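Local coordinates for putative TetR-family transcriptional regulator (Streptomyces coelicolor, PDB 2HXO), which probably binds regulatory DNA and controls transcription as a TetR-family factor, working as a dimer of all-helical subunits, at residues 70-75 / 96-101; 90-95 / 220-225; 137-142 / 227-232; 154-159 / 216-221. All coordinates share one frame; numbering follows the deposited sequence.

Contact 1 of 4, residues 70-75 / 96-101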
loop_
_atom_site.group_PDB
_atom_site.type_symbol
_atom_site.label_atom_id
_atom_site.label_comp_id
_atom_site.label_asym_id
_atom_site.label_seq_id
_atom_site.Cartn_x
_atom_site.Cartn_y
_atom_site.Cartn_z
ATOM N N ALA A 70 5.915 -0.368 -19.317
ATOM C CA ALA A 70 7.282 -0.396 -19.828
ATOM C C ALA A 70 8.305 -0.398 -18.694
ATOM O O ALA A 70 9.269 -1.165 -18.708
ATOM C CB ALA A 70 7.518 0.799 -20.745
ATOM N N VAL A 71 8.098 0.470 -17.717
ATOM C CA VAL A 71 8.996 0.567 -16.579
ATOM C C VAL A 71 8.997 -0.718 -15.743
ATOM O O VAL A 71 10.048 -1.202 -15.337
ATOM C CB VAL A 71 8.605 1.770 -15.687
ATOM C CG1 VAL A 71 9.061 1.541 -14.252
ATOM C CG2 VAL A 71 9.235 3.038 -16.248
ATOM N N VAL A 72 7.811 -1.260 -15.492
ATOM C CA VAL A 72 7.676 -2.476 -14.703
ATOM C C VAL A 72 8.337 -3.667 -15.400
ATOM O O VAL A 72 9.123 -4.398 -14.790
ATOM C CB VAL A 72 6.184 -2.772 -14.427
ATOM C CG1 VAL A 72 6.015 -4.155 -13.826
ATOM C CG2 VAL A 72 5.623 -1.716 -13.480
ATOM N N THR A 73 8.023 -3.853 -16.677
ATOM C CA THR A 73 8.590 -4.944 -17.454
ATOM C C THR A 73 10.106 -4.889 -17.455
ATOM O O THR A 73 10.778 -5.903 -17.272
ATOM C CB THR A 73 8.117 -4.890 -18.922
ATOM O OG1 THR A 73 6.722 -5.208 -18.993
ATOM C CG2 THR A 73 8.899 -5.877 -19.776
ATOM N N ALA A 74 10.648 -3.697 -17.665
ATOM C CA ALA A 74 12.096 -3.526 -17.721
ATOM C C ALA A 74 12.755 -3.835 -16.387
ATOM O O ALA A 74 13.795 -4.494 -16.341
ATOM C CB ALA A 74 12.445 -2.101 -18.171
ATOM N N ALA A 75 12.147 -3.372 -15.302
ATOM C CA ALA A 75 12.711 -3.589 -13.976
ATOM C C ALA A 75 12.653 -5.045 -13.521
ATOM O O ALA A 75 13.644 -5.601 -13.041
ATOM C CB ALA A 75 12.002 -2.704 -12.966
ATOM N N LEU A 96 11.656 -6.948 -5.664
ATOM C CA LEU A 96 12.724 -5.942 -5.672
ATOM C C LEU A 96 12.669 -5.132 -6.958
ATOM O O LEU A 96 12.935 -3.933 -6.951
ATOM C CB LEU A 96 14.097 -6.596 -5.544
ATOM C CG LEU A 96 14.373 -7.167 -4.157
ATOM C CD1 LEU A 96 15.744 -7.836 -4.147
ATOM C CD2 LEU A 96 14.290 -6.048 -3.119
ATOM N N GLY A 97 12.333 -5.793 -8.062
ATOM C CA GLY A 97 12.212 -5.089 -9.326
ATOM C C GLY A 97 11.157 -4.010 -9.142
ATOM O O GLY A 97 11.364 -2.865 -9.535
ATOM N N LEU A 98 10.027 -4.360 -8.527
ATOM C CA LEU A 98 8.971 -3.377 -8.310
ATOM C C LEU A 98 9.413 -2.304 -7.313
ATOM O O LEU A 98 9.184 -1.119 -7.524
ATOM C CB LEU A 98 7.689 -4.066 -7.820
ATOM C CG LEU A 98 6.953 -4.890 -8.887
ATOM C CD1 LEU A 98 5.752 -5.577 -8.274
ATOM C CD2 LEU A 98 6.523 -3.971 -10.040
ATOM N N TRP A 99 10.045 -2.725 -6.222
ATOM C CA TRP A 99 10.517 -1.792 -5.207
ATOM C C TRP A 99 11.500 -0.774 -5.793
ATOM O O TRP A 99 11.356 0.434 -5.583
ATOM C CB TRP A 99 11.187 -2.558 -4.062
ATOM C CG TRP A 99 11.957 -1.673 -3.109
ATOM C CD1 TRP A 99 13.236 -1.194 -3.274
ATOM C CD2 TRP A 99 11.520 -1.203 -1.826
ATOM N NE1 TRP A 99 13.617 -0.468 -2.169
ATOM C CE2 TRP A 99 12.584 -0.457 -1.267
ATOM C CE3 TRP A 99 10.336 -1.343 -1.096
ATOM C CZ2 TRP A 99 12.497 0.141 -0.007
ATOM C CZ3 TRP A 99 10.248 -0.746 0.158
ATOM C CH2 TRP A 99 11.323 -0.016 0.690
ATOM N N ASP A 100 12.501 -1.260 -6.522
ATOM C CA ASP A 100 13.488 -0.378 -7.126
ATOM C C ASP A 100 12.871 0.524 -8.194
ATOM O O ASP A 100 13.258 1.691 -8.336
ATOM C CB ASP A 100 14.640 -1.188 -7.732
ATOM C CG ASP A 100 15.491 -1.878 -6.671
ATOM O OD1 ASP A 100 15.483 -1.416 -5.504
ATOM O OD2 ASP A 100 16.174 -2.873 -7.000
ATOM N N ALA A 101 11.916 -0.008 -8.949
ATOM C CA ALA A 101 11.271 0.785 -9.983
ATOM C C ALA A 101 10.469 1.943 -9.377
ATOM O O ALA A 101 10.550 3.070 -9.862
ATOM C CB ALA A 101 10.357 -0.104 -10.846
#
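A75 and A101 meet methyl to methyl where helix 60-76 crosses helix 87-104, a helix-helix packing of the TetR fold; in this family the first of these helices links the DNA-binding head to the helical core. The short segments run at 130° to each other, and their axes come within 8.9 Å. Small residues permit the closest point: the CA atoms of A75 and G97 are only 4.9 Å apart. A side chain on G97 would point at the opposing helix and lie tight against A75 O, so the glycine gives A75 room, and A75 CB rests 3.5 Å from G97 O.

L98 flanks this point. From its CB, directed neither at nor away from segment 70-75, chi1 of -72° sets CG anti to the carbonyl carbon, and there the chain forks. CD1 turns to I157 CG2 of helix 146-166, 3.8 Å away, while CD2 reaches V72 CG1, also at 3.8 Å, the two side chains meeting at a slant. V72 in turn packs on V124 and I128 of helix 124-138. Beyond A75, V71 and A101 both touch L108 of helix 107-118. The contacts between side chains are all apolar, while A75 CB also rests on a backbone carbonyl. The methyl of A101 is shared: its CB lies 3.7 Å from A75 CB and 4.0 Å from V71 CG1.

Contact 2 of 4, residues 90-95 / 220-225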
loop_
_atom_site.group_PDB
_atom_site.type_symbol
_atom_site.label_atom_id
_atom_site.label_comp_id
_atom_site.label_asym_id
_atom_site.label_seq_id
_atom_site.Cartn_x
_atom_site.Cartn_y
_atom_site.Cartn_z
ATOM N N ALA A 90 12.743 -16.120 -6.851
ATOM C CA ALA A 90 12.133 -15.514 -8.015
ATOM C C ALA A 90 11.094 -14.476 -7.561
ATOM O O ALA A 90 11.027 -13.373 -8.101
ATOM C CB ALA A 90 11.502 -16.584 -8.888
ATOM N N VAL A 91 10.303 -14.813 -6.549
ATOM C CA VAL A 91 9.316 -13.862 -6.060
ATOM C C VAL A 91 10.032 -12.622 -5.513
ATOM O O VAL A 91 9.580 -11.491 -5.717
ATOM C CB VAL A 91 8.411 -14.490 -4.970
ATOM C CG1 VAL A 91 7.641 -13.411 -4.258
ATOM C CG2 VAL A 91 7.457 -15.492 -5.612
ATOM N N ARG A 92 11.144 -12.830 -4.817
ATOM C CA ARG A 92 11.911 -11.703 -4.299
ATOM C C ARG A 92 12.446 -10.818 -5.418
ATOM O O ARG A 92 12.457 -9.592 -5.278
ATOM C CB ARG A 92 13.073 -12.190 -3.447
ATOM C CG ARG A 92 12.643 -12.718 -2.097
ATOM C CD ARG A 92 13.865 -13.170 -1.292
ATOM N NE ARG A 92 13.432 -13.951 -0.156
ATOM C CZ ARG A 92 13.437 -15.275 -0.112
ATOM N NH1 ARG A 92 13.880 -15.983 -1.143
ATOM N NH2 ARG A 92 12.939 -15.886 0.952
ATOM N N ALA A 93 12.885 -11.429 -6.519
ATOM C CA ALA A 93 13.403 -10.666 -7.652
ATOM C C ALA A 93 12.265 -9.838 -8.233
ATOM O O ALA A 93 12.462 -8.683 -8.610
ATOM C CB ALA A 93 13.972 -11.597 -8.723
ATOM N N VAL A 94 11.070 -10.418 -8.309
ATOM C CA VAL A 94 9.938 -9.667 -8.831
ATOM C C VAL A 94 9.645 -8.479 -7.920
ATOM O O VAL A 94 9.479 -7.361 -8.395
ATOM C CB VAL A 94 8.669 -10.517 -8.930
ATOM C CG1 VAL A 94 7.485 -9.617 -9.289
ATOM C CG2 VAL A 94 8.851 -11.589 -9.983
ATOM N N ALA A 95 9.603 -8.727 -6.615
ATOM C CA ALA A 95 9.313 -7.684 -5.630
ATOM C C ALA A 95 10.380 -6.574 -5.604
ATOM O O ALA A 95 10.047 -5.387 -5.524
ATOM C CB ALA A 95 9.162 -8.315 -4.241
ATOM N N ALA A 220 12.393 -8.828 4.048
ATOM C CA ALA A 220 12.064 -9.659 5.209
ATOM C C ALA A 220 10.554 -9.870 5.251
ATOM O O ALA A 220 10.085 -10.980 5.519
ATOM C CB ALA A 220 12.532 -8.988 6.496
ATOM N N GLY A 221 9.798 -8.811 4.970
ATOM C CA GLY A 221 8.345 -8.920 4.968
ATOM C C GLY A 221 7.844 -9.879 3.895
ATOM O O GLY A 221 6.961 -10.703 4.153
ATOM N N ILE A 222 8.412 -9.780 2.694
ATOM C CA ILE A 222 8.020 -10.648 1.592
ATOM C C ILE A 222 8.363 -12.090 1.981
ATOM O O ILE A 222 7.568 -13.008 1.755
ATOM C CB ILE A 222 8.737 -10.219 0.260
ATOM C CG1 ILE A 222 7.957 -10.741 -0.946
ATOM C CG2 ILE A 222 10.148 -10.773 0.192
ATOM C CD1 ILE A 222 6.576 -10.139 -1.114
ATOM N N THR A 223 9.523 -12.283 2.607
ATOM C CA THR A 223 9.943 -13.624 3.042
ATOM C C THR A 223 8.965 -14.195 4.080
ATOM O O THR A 223 8.655 -15.399 4.083
ATOM C CB THR A 223 11.386 -13.565 3.587
ATOM O OG1 THR A 223 12.257 -13.189 2.505
ATOM C CG2 THR A 223 11.827 -14.902 4.151
ATOM N N LEU A 224 8.475 -13.321 4.950
ATOM C CA LEU A 224 7.493 -13.692 5.970
ATOM C C LEU A 224 6.202 -14.173 5.275
ATOM O O LEU A 224 5.620 -15.186 5.651
ATOM C CB LEU A 224 7.183 -12.469 6.834
ATOM C CG LEU A 224 7.286 -12.547 8.351
ATOM C CD1 LEU A 224 8.320 -13.570 8.787
ATOM C CD2 LEU A 224 7.615 -11.151 8.865
ATOM N N VAL A 225 5.764 -13.450 4.249
ATOM C CA VAL A 225 4.568 -13.856 3.521
ATOM C C VAL A 225 4.832 -15.186 2.811
ATOM O O VAL A 225 3.993 -16.088 2.843
ATOM C CB VAL A 225 4.138 -12.793 2.468
ATOM C CG1 VAL A 225 2.861 -13.253 1.760
ATOM C CG2 VAL A 225 3.891 -11.448 3.151
#
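R92 and I222 mark the nearest backbone approach between helices 87-104 and 214-230, their CA atoms 7.1 Å apart. The segment axes stay 10.4 Å from each other and run at 139°, a roughly antiparallel crossing wide enough for full side chains between them. I222 fills much of that space. Its CG1 lies 4.3 Å from V91 CG1 and equally far from A95 CB, while its CG2 touches the aliphatic part of R92 at CG, 3.9 Å away.

Past CG the arginine stays extended (chi2 -179°), slanting across I222 and carrying the guanidinium to T223. There it grips side-on, with NE and NH2 both donating to one oxygen. NE to T223 OG1 is 3.0 Å and fairly straight, at 158°; NH2 to the same OG1 is 3.2 Å and more bent. The hydroxyl lies in the guanidinium plane, and it is also hydrogen-bonded to L219 O, one turn back in its own helix. A leucine in place of R92 would probably leave T223 OG1 without its two charged donors.

On another side of helix 214-230, V225 packs on V225 of the second subunit and A220 on T148 of that subunit. A last long helix that joins its own core and also the dimer interface is characteristic of the TetR C-terminal domain.

Contact 3 of 4, residues 137-142 / 227-232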
loop_
_atom_site.group_PDB
_atom_site.type_symbol
_atom_site.label_atom_id
_atom_site.label_comp_id
_atom_site.label_asym_id
_atom_site.label_seq_id
_atom_site.Cartn_x
_atom_site.Cartn_y
_atom_site.Cartn_z
ATOM N N GLN A 137 2.601 -21.712 -7.780
ATOM C CA GLN A 137 2.322 -23.074 -8.227
ATOM C C GLN A 137 3.567 -23.944 -8.004
ATOM O O GLN A 137 3.468 -25.069 -7.533
ATOM C CB GLN A 137 1.964 -23.104 -9.716
ATOM C CG GLN A 137 0.816 -22.216 -10.121
ATOM C CD GLN A 137 0.471 -22.361 -11.593
ATOM O OE1 GLN A 137 1.280 -22.062 -12.466
ATOM N NE2 GLN A 137 -0.741 -22.835 -11.873
ATOM N N ALA A 138 4.742 -23.418 -8.327
ATOM C CA ALA A 138 5.971 -24.193 -8.143
ATOM C C ALA A 138 6.171 -24.533 -6.661
ATOM O O ALA A 138 6.818 -25.519 -6.320
ATOM C CB ALA A 138 7.175 -23.409 -8.678
HETATM N N MSE A 139 5.606 -23.713 -5.783
HETATM C CA MSE A 139 5.728 -23.936 -4.349
HETATM C C MSE A 139 4.774 -25.020 -3.837
HETATM O O MSE A 139 4.739 -25.323 -2.644
HETATM C CB MSE A 139 5.488 -22.629 -3.598
HETATM C CG MSE A 139 6.660 -21.689 -3.650
HETATM SE SE MSE A 139 6.298 -19.899 -3.053
HETATM C CE MSE A 139 6.077 -20.235 -1.189
ATOM N N GLY A 140 3.997 -25.608 -4.737
ATOM C CA GLY A 140 3.082 -26.659 -4.319
ATOM C C GLY A 140 1.807 -26.171 -3.631
ATOM O O GLY A 140 1.194 -26.896 -2.854
ATOM N N VAL A 141 1.422 -24.931 -3.894
ATOM C CA VAL A 141 0.215 -24.379 -3.296
ATOM C C VAL A 141 -1.033 -24.957 -3.984
ATOM O O VAL A 141 -1.158 -24.905 -5.204
ATOM C CB VAL A 141 0.179 -22.837 -3.435
ATOM C CG1 VAL A 141 -1.187 -22.299 -2.978
ATOM C CG2 VAL A 141 1.327 -22.202 -2.644
ATOM N N PRO A 142 -1.969 -25.518 -3.204
ATOM C CA PRO A 142 -3.185 -26.079 -3.813
ATOM C C PRO A 142 -3.826 -25.032 -4.715
ATOM O O PRO A 142 -3.777 -23.833 -4.423
ATOM C CB PRO A 142 -4.054 -26.423 -2.602
ATOM C CG PRO A 142 -3.031 -26.816 -1.574
ATOM C CD PRO A 142 -1.956 -25.736 -1.746
ATOM N N THR A 227 6.821 -17.532 3.628
ATOM C CA THR A 227 6.845 -18.627 4.603
ATOM C C THR A 227 5.418 -19.074 4.919
ATOM O O THR A 227 5.146 -20.273 5.076
ATOM C CB THR A 227 7.539 -18.186 5.894
ATOM O OG1 THR A 227 8.911 -17.878 5.601
ATOM C CG2 THR A 227 7.485 -19.288 6.951
ATOM N N GLY A 228 4.505 -18.106 5.011
ATOM C CA GLY A 228 3.116 -18.441 5.269
ATOM C C GLY A 228 2.552 -19.182 4.071
ATOM O O GLY A 228 1.822 -20.155 4.215
ATOM N N ILE A 229 2.921 -18.737 2.874
ATOM C CA ILE A 229 2.434 -19.358 1.661
ATOM C C ILE A 229 2.959 -20.778 1.531
ATOM O O ILE A 229 2.218 -21.683 1.135
ATOM C CB ILE A 229 2.819 -18.516 0.418
ATOM C CG1 ILE A 229 1.999 -17.218 0.414
ATOM C CG2 ILE A 229 2.564 -19.302 -0.849
ATOM C CD1 ILE A 229 2.378 -16.205 -0.646
ATOM N N THR A 230 4.229 -20.991 1.883
ATOM C CA THR A 230 4.796 -22.329 1.786
ATOM C C THR A 230 4.064 -23.333 2.684
ATOM O O THR A 230 4.066 -24.522 2.382
ATOM C CB THR A 230 6.349 -22.378 2.115
ATOM O OG1 THR A 230 6.574 -22.310 3.528
ATOM C CG2 THR A 230 7.062 -21.246 1.461
ATOM N N ALA A 231 3.438 -22.863 3.767
ATOM C CA ALA A 231 2.695 -23.755 4.661
ATOM C C ALA A 231 1.342 -24.181 4.056
ATOM O O ALA A 231 0.629 -24.997 4.630
ATOM C CB ALA A 231 2.488 -23.091 6.024
ATOM N N LEU A 232 0.994 -23.636 2.891
ATOM C CA LEU A 232 -0.257 -23.998 2.211
ATOM C C LEU A 232 -0.101 -25.352 1.510
ATOM O O LEU A 232 -1.083 -25.994 1.136
ATOM C CB LEU A 232 -0.634 -22.952 1.163
ATOM C CG LEU A 232 -1.162 -21.605 1.659
ATOM C CD1 LEU A 232 -1.282 -20.667 0.465
ATOM C CD2 LEU A 232 -2.544 -21.802 2.359
HETATM O O HOH W 1 5.913 -25.112 -0.493
#
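V141 meets both I229 and L232 because chi1 of 172° spreads its two methyls: CG1, anti to the backbone N, goes to L232 CD1 at 3.8 Å, and CG2, beside that nitrogen, goes to I229 CG2 at 3.6 Å. M139, a selenomethionine, arrives from another direction. Its chain bends at the last torsion (chi3 70°) and crosses I229 at about a right angle, with CE 3.7 Å from I229 CG2. The still shorter approach of CE to T230 CG2 is doubtful as modelled.

The backbone turn sets up this grouping. Helix 124-138 ends in a Schellman motif in which G140 takes a positive phi of 78°, a conformation where a side chain would collide with the preceding carbonyl. After it the chain swings V141 and P142 back toward the end of helix 214-230. P142 CD comes within 3.0 Å of L232 O.

Polar groups lie around the apolar patch. A water donates to M139 O at a rather short 2.5 Å and only weakly to T230 O, T230 OG1 donates to T227 O, and V141 O is bonded by W146 NE1. I229 also packs on L224 of the second subunit. The two helix ends have no direct hydrogen bond between the segments, so apolar fit probably does most of the joining here, helped by the bond between G140 O and H233 ND1 just beyond.

Contact 4 of 4, residues 154-159 / 216-221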
loop_
_atom_site.group_PDB
_atom_site.type_symbol
_atom_site.label_atom_id
_atom_site.label_comp_id
_atom_site.label_asym_id
_atom_site.label_seq_id
_atom_site.Cartn_x
_atom_site.Cartn_y
_atom_site.Cartn_z
HETATM N N MSE A 154 1.114 -9.522 -3.835
HETATM C CA MSE A 154 0.879 -8.244 -4.492
HETATM C C MSE A 154 0.521 -7.118 -3.516
HETATM O O MSE A 154 1.129 -6.043 -3.531
HETATM C CB MSE A 154 -0.242 -8.386 -5.503
HETATM C CG MSE A 154 -0.654 -7.071 -6.080
HETATM SE SE MSE A 154 0.715 -6.448 -7.264
HETATM C CE MSE A 154 0.069 -7.375 -8.842
ATOM N N HIS A 155 -0.478 -7.351 -2.675
ATOM C CA HIS A 155 -0.893 -6.330 -1.724
ATOM C C HIS A 155 0.256 -5.960 -0.801
ATOM O O HIS A 155 0.410 -4.798 -0.409
ATOM C CB HIS A 155 -2.077 -6.806 -0.866
ATOM C CG HIS A 155 -3.396 -6.793 -1.573
ATOM N ND1 HIS A 155 -4.482 -7.590 -1.442
ATOM C CD2 HIS A 155 -3.738 -5.833 -2.500
ATOM C CE1 HIS A 155 -5.450 -7.100 -2.282
ATOM N NE2 HIS A 155 -4.977 -6.039 -2.910
ATOM N N TYR A 156 1.048 -6.949 -0.410
ATOM C CA TYR A 156 2.175 -6.657 0.459
ATOM C C TYR A 156 3.160 -5.755 -0.281
ATOM O O TYR A 156 3.622 -4.747 0.250
ATOM C CB TYR A 156 2.908 -7.920 0.893
ATOM C CG TYR A 156 4.175 -7.550 1.607
ATOM C CD1 TYR A 156 4.154 -7.153 2.943
ATOM C CD2 TYR A 156 5.386 -7.466 0.908
ATOM C CE1 TYR A 156 5.308 -6.671 3.569
ATOM C CE2 TYR A 156 6.538 -6.983 1.518
ATOM C CZ TYR A 156 6.496 -6.593 2.844
ATOM O OH TYR A 156 7.650 -6.159 3.450
ATOM N N ILE A 157 3.477 -6.118 -1.516
ATOM C CA ILE A 157 4.412 -5.327 -2.298
ATOM C C ILE A 157 3.961 -3.871 -2.472
ATOM O O ILE A 157 4.751 -2.937 -2.270
ATOM C CB ILE A 157 4.653 -5.987 -3.668
ATOM C CG1 ILE A 157 5.407 -7.306 -3.452
ATOM C CG2 ILE A 157 5.445 -5.050 -4.573
ATOM C CD1 ILE A 157 5.438 -8.234 -4.636
ATOM N N LEU A 158 2.694 -3.677 -2.837
ATOM C CA LEU A 158 2.137 -2.334 -3.023
ATOM C C LEU A 158 2.182 -1.511 -1.742
ATOM O O LEU A 158 2.397 -0.300 -1.768
ATOM C CB LEU A 158 0.686 -2.427 -3.486
ATOM C CG LEU A 158 0.380 -2.505 -4.982
ATOM C CD1 LEU A 158 1.294 -3.497 -5.698
ATOM C CD2 LEU A 158 -1.067 -2.912 -5.125
ATOM N N GLY A 159 1.966 -2.176 -0.618
ATOM C CA GLY A 159 1.968 -1.486 0.658
ATOM C C GLY A 159 3.341 -1.041 1.129
ATOM O O GLY A 159 3.503 0.078 1.619
ATOM N N GLU A 216 15.806 -3.839 3.252
ATOM C CA GLU A 216 15.909 -5.114 3.948
ATOM C C GLU A 216 14.588 -5.450 4.627
ATOM O O GLU A 216 14.189 -6.614 4.703
ATOM C CB GLU A 216 17.038 -5.068 4.976
ATOM C CG GLU A 216 18.424 -5.066 4.332
ATOM C CD GLU A 216 18.581 -6.160 3.279
ATOM O OE1 GLU A 216 18.588 -7.358 3.651
ATOM O OE2 GLU A 216 18.687 -5.821 2.072
ATOM N N GLN A 217 13.914 -4.428 5.135
ATOM C CA GLN A 217 12.631 -4.632 5.779
ATOM C C GLN A 217 11.706 -5.241 4.723
ATOM O O GLN A 217 11.037 -6.251 4.960
ATOM C CB GLN A 217 12.061 -3.292 6.254
ATOM C CG GLN A 217 10.648 -3.401 6.813
ATOM C CD GLN A 217 10.590 -4.360 7.979
ATOM O OE1 GLN A 217 11.329 -4.196 8.948
ATOM N NE2 GLN A 217 9.717 -5.376 7.891
ATOM N N PHE A 218 11.691 -4.609 3.556
ATOM C CA PHE A 218 10.888 -5.038 2.431
ATOM C C PHE A 218 11.072 -6.523 2.140
ATOM O O PHE A 218 10.096 -7.276 2.094
ATOM C CB PHE A 218 11.262 -4.220 1.198
ATOM C CG PHE A 218 10.423 -4.533 -0.015
ATOM C CD1 PHE A 218 9.045 -4.320 0.005
ATOM C CD2 PHE A 218 11.005 -5.058 -1.168
ATOM C CE1 PHE A 218 8.254 -4.623 -1.102
ATOM C CE2 PHE A 218 10.223 -5.366 -2.280
ATOM C CZ PHE A 218 8.835 -5.145 -2.243
ATOM N N LEU A 219 12.322 -6.944 1.958
ATOM C CA LEU A 219 12.643 -8.344 1.676
ATOM C C LEU A 219 12.291 -9.298 2.809
ATOM O O LEU A 219 11.948 -10.453 2.559
ATOM C CB LEU A 219 14.128 -8.501 1.346
ATOM C CG LEU A 219 14.589 -7.968 -0.011
ATOM C CD1 LEU A 219 16.082 -8.244 -0.186
ATOM C CD2 LEU A 219 13.783 -8.640 -1.125
ATOM N N ALA A 220 12.393 -8.828 4.048
ATOM C CA ALA A 220 12.064 -9.659 5.209
ATOM C C ALA A 220 10.554 -9.870 5.251
ATOM O O ALA A 220 10.085 -10.980 5.519
ATOM C CB ALA A 220 12.532 -8.988 6.496
ATOM N N GLY A 221 9.798 -8.811 4.970
ATOM C CA GLY A 221 8.345 -8.920 4.968
ATOM C C GLY A 221 7.844 -9.879 3.895
ATOM O O GLY A 221 6.961 -10.703 4.153
HETATM O O HOH W 2 8.018 -4.882 5.834
#
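Y156 lies tightly against G221 at its phenol end and more loosely against F218 along its ring. The phenol comes from helix 146-166 to the antiparallel helix 214-230 (167°), its CG anti to the backbone N at chi1 171°, and spans axes 10.6 Å apart. Y156 OH closes to 3.2 Å from G221 CA. G221 C sits over one ring face, 3.7 Å from Y156 CZ. Glycine suits this fit, since a CB here would run into the hydroxyl as placed. F218 O lies near the ring plane, 3.0 Å from Y156 OH, and is a possible acceptor of its proton.

The F218 ring is nearly parallel to that of Y156, at 22°, but slid so far that they barely overlap. Y156 CE2 nears F218 CE1, at 3.9 Å, obliquely to the F218 ring, and I157 CG2 lies 4.1 Å from F218 CZ. On the wetter side a water hydrogen-bonds Y156 OH at 2.7 Å and accepts from Q217 NE2, which also donates to T148 O of the second subunit. A phenylalanine in place of Y156 removes the hydroxyl and would probably leave this water without one mate and a gap above G221.

H155 and L158 pack on A160 and Q163 of the second subunit, so this antiparallel pair contributes to the intersubunit four-helix bundle by which TetR-family regulators dimerise.

In the fold
Contacts 1, 2 and 4 are buried, whereas contact 3 lies at the periphery, its centre about 22 Å from that of the chain, and is partly buried. Helix 87-104 serves contacts 1 and 2, and helix 214-230 serves contacts 2, 3 and 4, with A220 and G221 common to 2 and 4, whose centres are about 7 Å apart. F218 ties contact 4 to contact 1 by stacking on W99. Chemistry follows place: contact 1, untouched by the second subunit, joins its side chains by apolar contacts alone; contact 2 adds an arginine-hydroxyl grip; contacts 3 and 4 bring in ordered water. Contacts 2, 3 and 4 all reach the second subunit.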